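PDB 6SMO: Ketoacyl_synth_N domain-containing protein from Photorhabdus luminescens subsp. laumondii, which is a thiolase-clan ketosynthase-like protein that probably takes part in acyl-carrier-protein-dependent ketoacyl chain building and binds a pentaoxododecanal chain. Local coordinates for residues Ile23-Leu31 and Phe303-Asp311; Ser43-Asp51 and Gln214-Ala222. All blocks are in the same frame, centred on the assembly; numbering follows the deposited sequence.

Contact 1 (Ile23-Leu31 and Phe303-Asp311)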
loop_
_atom_site.group_PDB
_atom_site.type_symbol
_atom_site.label_atom_id
_atom_site.label_comp_id
_atom_site.label_asym_id
_atom_site.label_seq_id
_atom_site.Cartn_x
_atom_site.Cartn_y
_atom_site.Cartn_z
ATOM N N ILE C 23 -13.089 -6.651 25.868
ATOM C CA ILE C 23 -12.343 -7.773 25.218
ATOM C C ILE C 23 -11.465 -8.460 26.274
ATOM O O ILE C 23 -11.516 -9.703 26.356
ATOM C CB ILE C 23 -11.514 -7.278 24.013
ATOM C CG1 ILE C 23 -12.398 -6.675 22.917
ATOM C CG2 ILE C 23 -10.637 -8.394 23.460
ATOM C CD1 ILE C 23 -11.666 -5.744 21.978
ATOM N N LYS C 24 -10.699 -7.677 27.044
ATOM C CA LYS C 24 -9.706 -8.180 28.036
ATOM C C LYS C 24 -10.419 -8.989 29.128
ATOM O O LYS C 24 -9.873 -10.034 29.530
ATOM C CB LYS C 24 -8.906 -7.025 28.648
ATOM C CG LYS C 24 -7.648 -7.448 29.395
ATOM C CD LYS C 24 -6.752 -6.294 29.792
ATOM C CE LYS C 24 -7.219 -5.575 31.041
ATOM N NZ LYS C 24 -6.846 -6.315 32.271
ATOM N N SER C 25 -11.587 -8.524 29.587
ATOM C CA SER C 25 -12.407 -9.176 30.644
ATOM C C SER C 25 -12.947 -10.524 30.148
ATOM O O SER C 25 -13.080 -11.443 30.981
ATOM C CB SER C 25 -13.527 -8.274 31.102
ATOM O OG SER C 25 -14.385 -7.939 30.023
ATOM N N LYS C 26 -13.241 -10.638 28.847
ATOM C CA LYS C 26 -13.835 -11.854 28.225
ATOM C C LYS C 26 -12.759 -12.937 28.065
ATOM O O LYS C 26 -13.038 -14.094 28.434
ATOM C CB LYS C 26 -14.471 -11.519 26.871
ATOM C CG LYS C 26 -15.424 -12.576 26.327
ATOM C CD LYS C 26 -16.780 -12.577 27.000
ATOM C CE LYS C 26 -17.718 -13.627 26.440
ATOM N NZ LYS C 26 -19.049 -13.574 27.087
ATOM N N VAL C 27 -11.586 -12.579 27.529
ATOM C CA VAL C 27 -10.483 -13.538 27.212
ATOM C C VAL C 27 -9.928 -14.134 28.513
ATOM O O VAL C 27 -9.589 -15.333 28.499
ATOM C CB VAL C 27 -9.367 -12.900 26.356
ATOM C CG1 VAL C 27 -9.876 -12.505 24.977
ATOM C CG2 VAL C 27 -8.698 -11.716 27.039
ATOM N N ILE C 28 -9.839 -13.340 29.587
ATOM C CA ILE C 28 -9.384 -13.799 30.936
ATOM C C ILE C 28 -10.391 -14.826 31.469
ATOM O O ILE C 28 -9.945 -15.851 32.022
ATOM C CB ILE C 28 -9.191 -12.613 31.906
ATOM C CG1 ILE C 28 -8.005 -11.736 31.492
ATOM C CG2 ILE C 28 -9.047 -13.098 33.342
ATOM C CD1 ILE C 28 -7.969 -10.380 32.162
ATOM N N GLN C 29 -11.692 -14.559 31.302
ATOM C CA GLN C 29 -12.803 -15.452 31.739
ATOM C C GLN C 29 -12.707 -16.790 30.993
ATOM O O GLN C 29 -12.913 -17.838 31.638
ATOM C CB GLN C 29 -14.161 -14.790 31.497
ATOM C CG GLN C 29 -15.318 -15.500 32.187
ATOM C CD GLN C 29 -16.643 -14.820 31.946
ATOM O OE1 GLN C 29 -16.923 -14.329 30.854
ATOM N NE2 GLN C 29 -17.478 -14.793 32.971
ATOM N N LYS C 30 -12.410 -16.749 29.689
ATOM C CA LYS C 30 -12.308 -17.949 28.812
ATOM C C LYS C 30 -10.969 -18.663 29.050
ATOM O O LYS C 30 -10.921 -19.890 28.836
ATOM C CB LYS C 30 -12.483 -17.557 27.340
ATOM C CG LYS C 30 -13.903 -17.170 26.948
ATOM C CD LYS C 30 -14.124 -17.066 25.455
ATOM C CE LYS C 30 -15.581 -16.865 25.093
ATOM N NZ LYS C 30 -15.773 -16.737 23.629
ATOM N N LEU C 31 -9.930 -17.932 29.471
ATOM C CA LEU C 31 -8.592 -18.501 29.799
ATOM C C LEU C 31 -8.703 -19.348 31.075
ATOM O O LEU C 31 -8.110 -20.445 31.101
ATOM C CB LEU C 31 -7.571 -17.371 29.970
ATOM C CG LEU C 31 -6.106 -17.808 29.996
ATOM C CD1 LEU C 31 -5.629 -18.192 28.602
ATOM C CD2 LEU C 31 -5.219 -16.718 30.577
ATOM N N PHE C 303 3.646 -20.285 28.663
ATOM C CA PHE C 303 2.963 -20.311 27.341
ATOM C C PHE C 303 1.465 -20.055 27.537
ATOM O O PHE C 303 0.816 -20.828 28.270
ATOM C CB PHE C 303 3.202 -21.647 26.630
ATOM C CG PHE C 303 4.512 -21.737 25.888
ATOM C CD1 PHE C 303 5.712 -21.838 26.576
ATOM C CD2 PHE C 303 4.545 -21.723 24.502
ATOM C CE1 PHE C 303 6.916 -21.919 25.893
ATOM C CE2 PHE C 303 5.750 -21.805 23.820
ATOM C CZ PHE C 303 6.933 -21.903 24.517
ATOM N N ILE C 304 0.946 -18.997 26.905
ATOM C CA ILE C 304 -0.500 -18.618 26.909
ATOM C C ILE C 304 -0.954 -18.427 25.457
ATOM O O ILE C 304 -0.422 -17.521 24.787
ATOM C CB ILE C 304 -0.737 -17.364 27.777
ATOM C CG1 ILE C 304 -0.636 -17.700 29.268
ATOM C CG2 ILE C 304 -2.068 -16.704 27.440
ATOM C CD1 ILE C 304 -0.512 -16.496 30.175
ATOM N N ASN C 305 -1.896 -19.260 25.001
ATOM C CA ASN C 305 -2.482 -19.225 23.634
ATOM C C ASN C 305 -3.837 -18.509 23.695
ATOM O O ASN C 305 -4.726 -18.998 24.422
ATOM C CB ASN C 305 -2.627 -20.636 23.055
ATOM C CG ASN C 305 -2.981 -20.648 21.582
ATOM O OD1 ASN C 305 -3.079 -19.600 20.949
ATOM N ND2 ASN C 305 -3.177 -21.834 21.028
ATOM N N LEU C 306 -3.984 -17.401 22.959
ATOM C CA LEU C 306 -5.228 -16.581 22.907
ATOM C C LEU C 306 -5.997 -16.849 21.606
ATOM O O LEU C 306 -7.085 -16.262 21.448
ATOM C CB LEU C 306 -4.867 -15.095 23.010
ATOM C CG LEU C 306 -4.076 -14.667 24.247
ATOM C CD1 LEU C 306 -3.877 -13.159 24.254
ATOM C CD2 LEU C 306 -4.762 -15.113 25.531
ATOM N N ARG C 307 -5.467 -17.695 20.714
ATOM C CA ARG C 307 -6.007 -17.889 19.339
ATOM C C ARG C 307 -7.335 -18.647 19.369
ATOM O O ARG C 307 -8.213 -18.348 18.564
ATOM C CB ARG C 307 -4.984 -18.586 18.436
ATOM C CG ARG C 307 -5.272 -18.439 16.947
ATOM C CD ARG C 307 -5.265 -17.000 16.453
ATOM N NE ARG C 307 -4.005 -16.319 16.737
ATOM C CZ ARG C 307 -3.847 -15.246 17.516
ATOM N NH1 ARG C 307 -2.637 -14.738 17.685
ATOM N NH2 ARG C 307 -4.878 -14.675 18.116
ATOM N N PRO C 308 -7.547 -19.650 20.256
ATOM C CA PRO C 308 -8.851 -20.311 20.351
ATOM C C PRO C 308 -9.993 -19.354 20.732
ATOM O O PRO C 308 -11.108 -19.588 20.302
ATOM C CB PRO C 308 -8.661 -21.365 21.454
ATOM C CG PRO C 308 -7.164 -21.586 21.510
ATOM C CD PRO C 308 -6.560 -20.239 21.175
ATOM N N TYR C 309 -9.687 -18.311 21.512
ATOM C CA TYR C 309 -10.663 -17.339 22.072
ATOM C C TYR C 309 -10.849 -16.161 21.104
ATOM O O TYR C 309 -12.007 -15.770 20.865
ATOM C CB TYR C 309 -10.213 -16.861 23.457
ATOM C CG TYR C 309 -9.724 -17.956 24.373
ATOM C CD1 TYR C 309 -10.491 -19.086 24.611
ATOM C CD2 TYR C 309 -8.495 -17.865 25.006
ATOM C CE1 TYR C 309 -10.048 -20.099 25.448
ATOM C CE2 TYR C 309 -8.038 -18.867 25.848
ATOM C CZ TYR C 309 -8.817 -19.988 26.071
ATOM O OH TYR C 309 -8.374 -20.979 26.899
ATOM N N LEU C 310 -9.745 -15.692 20.518
ATOM C CA LEU C 310 -9.741 -14.512 19.615
ATOM C C LEU C 310 -9.952 -14.890 18.144
ATOM O O LEU C 310 -10.286 -13.994 17.383
ATOM C CB LEU C 310 -8.426 -13.751 19.803
ATOM C CG LEU C 310 -8.243 -13.068 21.154
ATOM C CD1 LEU C 310 -6.868 -12.436 21.253
ATOM C CD2 LEU C 310 -9.319 -12.025 21.383
ATOM N N ASP C 311 -9.592 -16.109 17.730
ATOM C CA ASP C 311 -9.755 -16.652 16.344
ATOM C C ASP C 311 -8.693 -16.106 15.377
ATOM O O ASP C 311 -7.868 -15.285 15.766
ATOM C CB ASP C 311 -11.186 -16.610 15.793
ATOM C CG ASP C 311 -12.269 -16.953 16.794
ATOM O OD1 ASP C 311 -12.276 -18.088 17.284
ATOM O OD2 ASP C 311 -13.080 -16.070 17.078
#
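The phenol ring of Tyr309 lies against the last turn of the helix in 23-31, with one face over the CB of Lys30. That carbon sits 4.1 Å from the ring centroid and 26° off its normal, a CH-pi contact, with Leu31 N also over that face, offset toward the rim. On the opposite face, Pro308 CB lies above the rim of the ring. The aliphatic chain of Lys30 runs on extended beyond CG, and its ammonium makes a long, weak ion pair with Asp16. The Leu31 side chain crosses that of Tyr309 at about a right angle: with CG anti to the backbone N (chi1 -167°), it carries CD1 to 3.7 Å from Tyr309 CE2 and 4.0 Å from Ile304 CG2. In this thiolase-type fold, the contact joins an early helix to the chain leaving strand 302-304, which pairs with strand 275-278 of the mixed sheet. After a turn comes the short helix 307-310, its start capped by Asn305 OD1, which accepts Arg307 N at 3.1 Å from well above the carbonyl plane. One turn back along helix 20-31, Val27 CG1 rests on Leu310 CD2 at 3.7 Å, and a further turn back Ile23 CG2 comes within 4.4 Å of the same methyl. Helix 319-329 flanks this row, with Leu324 touching both Ile23 and Val27.

Contact 2 (Ser43-Asp51 and Gln214-Ala222)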
loop_
_atom_site.group_PDB
_atom_site.type_symbol
_atom_site.label_atom_id
_atom_site.label_comp_id
_atom_site.label_asym_id
_atom_site.label_seq_id
_atom_site.Cartn_x
_atom_site.Cartn_y
_atom_site.Cartn_z
ATOM N N SER C 43 -16.211 -25.764 7.655
ATOM C CA SER C 43 -16.765 -25.958 9.025
ATOM C C SER C 43 -16.602 -24.679 9.859
ATOM O O SER C 43 -17.550 -24.337 10.596
ATOM C CB SER C 43 -16.123 -27.142 9.704
ATOM O OG SER C 43 -16.749 -27.414 10.950
ATOM N N SER C 44 -15.445 -24.014 9.756
ATOM C CA SER C 44 -15.133 -22.713 10.410
ATOM C C SER C 44 -16.141 -21.646 9.965
ATOM O O SER C 44 -16.619 -21.731 8.815
ATOM C CB SER C 44 -13.719 -22.281 10.108
ATOM O OG SER C 44 -12.790 -23.294 10.466
ATOM N N ILE C 45 -16.437 -20.678 10.840
ATOM C CA ILE C 45 -17.423 -19.579 10.598
ATOM C C ILE C 45 -16.727 -18.222 10.761
ATOM O O ILE C 45 -15.697 -18.160 11.462
ATOM C CB ILE C 45 -18.644 -19.704 11.534
ATOM C CG1 ILE C 45 -18.239 -19.821 13.006
ATOM C CG2 ILE C 45 -19.532 -20.861 11.101
ATOM C CD1 ILE C 45 -19.345 -19.478 13.979
ATOM N N ILE C 46 -17.283 -17.183 10.129
ATOM C CA ILE C 46 -16.849 -15.759 10.263
ATOM C C ILE C 46 -17.704 -15.105 11.352
ATOM O O ILE C 46 -18.920 -14.945 11.127
ATOM C CB ILE C 46 -16.968 -15.005 8.919
ATOM C CG1 ILE C 46 -16.365 -15.789 7.749
ATOM C CG2 ILE C 46 -16.369 -13.610 9.028
ATOM C CD1 ILE C 46 -14.929 -16.216 7.952
ATOM N N ARG C 47 -17.092 -14.748 12.487
ATOM C CA ARG C 47 -17.771 -14.084 13.632
ATOM C C ARG C 47 -17.864 -12.578 13.359
ATOM O O ARG C 47 -16.803 -11.933 13.241
ATOM C CB ARG C 47 -17.019 -14.355 14.938
ATOM C CG ARG C 47 -17.084 -15.801 15.406
ATOM C CD ARG C 47 -16.284 -16.015 16.676
ATOM N NE ARG C 47 -16.847 -15.292 17.809
ATOM C CZ ARG C 47 -16.266 -15.163 19.000
ATOM N NH1 ARG C 47 -16.873 -14.481 19.957
ATOM N NH2 ARG C 47 -15.085 -15.710 19.237
ATOM N N THR C 48 -19.089 -12.052 13.261
ATOM C CA THR C 48 -19.391 -10.610 13.050
ATOM C C THR C 48 -19.327 -9.878 14.395
ATOM O O THR C 48 -19.278 -10.562 15.437
ATOM C CB THR C 48 -20.762 -10.424 12.387
ATOM O OG1 THR C 48 -21.749 -11.041 13.214
ATOM C CG2 THR C 48 -20.825 -11.011 10.994
ATOM N N LEU C 49 -19.327 -8.541 14.365
ATOM C CA LEU C 49 -19.406 -7.676 15.574
ATOM C C LEU C 49 -20.854 -7.661 16.078
ATOM O O LEU C 49 -21.771 -7.725 15.236
ATOM C CB LEU C 49 -18.935 -6.259 15.233
ATOM C CG LEU C 49 -17.502 -6.129 14.719
ATOM C CD1 LEU C 49 -17.203 -4.687 14.342
ATOM C CD2 LEU C 49 -16.495 -6.626 15.744
ATOM N N SER C 50 -21.038 -7.580 17.400
ATOM C CA SER C 50 -22.356 -7.525 18.086
ATOM C C SER C 50 -22.585 -6.120 18.657
ATOM O O SER C 50 -21.668 -5.597 19.322
ATOM C CB SER C 50 -22.448 -8.574 19.164
ATOM O OG SER C 50 -22.367 -9.878 18.608
ATOM N N ASP C 51 -23.764 -5.541 18.396
ATOM C CA ASP C 51 -24.212 -4.223 18.922
ATOM C C ASP C 51 -23.217 -3.134 18.500
ATOM O O ASP C 51 -22.841 -2.312 19.361
ATOM C CB ASP C 51 -24.382 -4.266 20.444
ATOM C CG ASP C 51 -25.361 -5.322 20.929
ATOM O OD1 ASP C 51 -26.350 -5.580 20.213
ATOM O OD2 ASP C 51 -25.127 -5.878 22.020
ATOM N N GLN C 214 -4.641 -25.945 13.447
ATOM C CA GLN C 214 -5.576 -26.302 14.547
ATOM C C GLN C 214 -6.999 -25.962 14.108
ATOM O O GLN C 214 -7.191 -25.064 13.290
ATOM C CB GLN C 214 -5.227 -25.546 15.832
ATOM C CG GLN C 214 -3.933 -26.010 16.488
ATOM C CD GLN C 214 -3.671 -25.327 17.808
ATOM O OE1 GLN C 214 -4.582 -24.841 18.475
ATOM N NE2 GLN C 214 -2.408 -25.291 18.203
ATOM N N PRO C 215 -8.036 -26.670 14.614
ATOM C CA PRO C 215 -9.423 -26.258 14.399
ATOM C C PRO C 215 -9.690 -24.887 15.040
ATOM O O PRO C 215 -9.385 -24.725 16.209
ATOM C CB PRO C 215 -10.261 -27.355 15.080
ATOM C CG PRO C 215 -9.314 -28.531 15.214
ATOM C CD PRO C 215 -7.940 -27.918 15.388
ATOM N N GLY C 216 -10.231 -23.943 14.266
ATOM C CA GLY C 216 -10.517 -22.570 14.724
ATOM C C GLY C 216 -11.441 -21.824 13.776
ATOM O O GLY C 216 -11.473 -22.173 12.578
ATOM N N ASP C 217 -12.163 -20.832 14.303
ATOM C CA ASP C 217 -13.068 -19.930 13.541
ATOM C C ASP C 217 -12.263 -18.714 13.065
ATOM O O ASP C 217 -11.033 -18.694 13.285
ATOM C CB ASP C 217 -14.270 -19.515 14.397
ATOM C CG ASP C 217 -15.130 -20.680 14.856
ATOM O OD1 ASP C 217 -15.433 -21.552 14.017
ATOM O OD2 ASP C 217 -15.489 -20.709 16.050
ATOM N N PHE C 218 -12.933 -17.753 12.419
ATOM C CA PHE C 218 -12.375 -16.433 12.021
ATOM C C PHE C 218 -13.214 -15.319 12.654
ATOM O O PHE C 218 -14.415 -15.539 12.916
ATOM C CB PHE C 218 -12.355 -16.280 10.498
ATOM C CG PHE C 218 -11.627 -17.375 9.761
ATOM C CD1 PHE C 218 -10.274 -17.265 9.481
ATOM C CD2 PHE C 218 -12.297 -18.516 9.343
ATOM C CE1 PHE C 218 -9.606 -18.271 8.802
ATOM C CE2 PHE C 218 -11.627 -19.522 8.663
ATOM C CZ PHE C 218 -10.283 -19.398 8.393
ATOM N N SER C 219 -12.593 -14.166 12.902
ATOM C CA SER C 219 -13.293 -12.991 13.474
ATOM C C SER C 219 -12.791 -11.724 12.785
ATOM O O SER C 219 -11.592 -11.613 12.557
ATOM C CB SER C 219 -13.075 -12.894 14.945
ATOM O OG SER C 219 -13.531 -14.059 15.599
ATOM N N GLU C 220 -13.694 -10.797 12.486
ATOM C CA GLU C 220 -13.305 -9.513 11.859
ATOM C C GLU C 220 -13.200 -8.442 12.945
ATOM O O GLU C 220 -13.523 -8.716 14.095
ATOM C CB GLU C 220 -14.331 -9.108 10.805
ATOM C CG GLU C 220 -15.716 -8.869 11.367
ATOM C CD GLU C 220 -16.734 -8.491 10.311
ATOM O OE1 GLU C 220 -17.786 -7.930 10.659
ATOM O OE2 GLU C 220 -16.486 -8.784 9.141
ATOM N N GLY C 221 -12.734 -7.262 12.568
ATOM C CA GLY C 221 -12.603 -6.126 13.500
ATOM C C GLY C 221 -11.336 -5.333 13.241
ATOM O O GLY C 221 -10.860 -5.335 12.088
ATOM N N ALA C 222 -10.805 -4.681 14.279
ATOM C CA ALA C 222 -9.616 -3.801 14.204
ATOM C C ALA C 222 -8.958 -3.674 15.582
ATOM O O ALA C 222 -9.651 -3.869 16.601
ATOM C CB ALA C 222 -10.014 -2.451 13.660
#
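Ser44 OG donates to the carbonyl of Gly216, 2.7 Å from Gly216 O and tilted 27° from the carbonyl plane, tying the two segments together just before they pair. From there the short strand 46-47 runs parallel to the start of strand 218-229, which belongs to the mixed sheet of the thiolase-type fold. Phe218 N donates to Ile45 O at 3.0 Å, and Phe218 O takes Arg47 N at 2.8 Å; Glu220 N continues the pattern with a weak bond to Arg47 O. Alongside Ile45, the Asp217 carboxylate points the same way and weakly accepts Ile45 N through OD1. On one face of the sheet, Ile46 CD1 packs 3.6 Å from Phe218 CB, brought back toward its neighbour by chi2 of -54°, while helix 192-204 lies over both residues. Ser219 and Arg47 share the other face, where the arginine chain, bent at chi3, runs past the serine hydroxyl and its NH1 forms a salt bridge with Asp16. Glu220 extends past Thr48, its OE1 3.9 Å from Thr48 CA, and OE2 is bonded to Ser190 OG. Leu49 CD2 comes 4.0 Å from Glu220 O.

The centres of contacts 1 and 2 lie 14 Å apart, and both reach the same mixed sheet. Along the chain, helix 20-31 comes first and strand 46-47 next, separated by an unmodelled part; 214-222 follows, and 303-311 comes last, so contact 2 falls within the span that contact 1 brackets. They meet where helix 307-310 ends: Asp311 OD2 forms a salt bridge with Arg47 NH2 at 3.0 Å, and Asp217 pairs by backbone hydrogen bonding with Asn312, directly after contact 1. Asp16, just before helix 20-31, is a partner of both contacts, through Arg47 and, weakly, Lys30. Each contact joins an N-terminal segment to a part that comes much later in the chain.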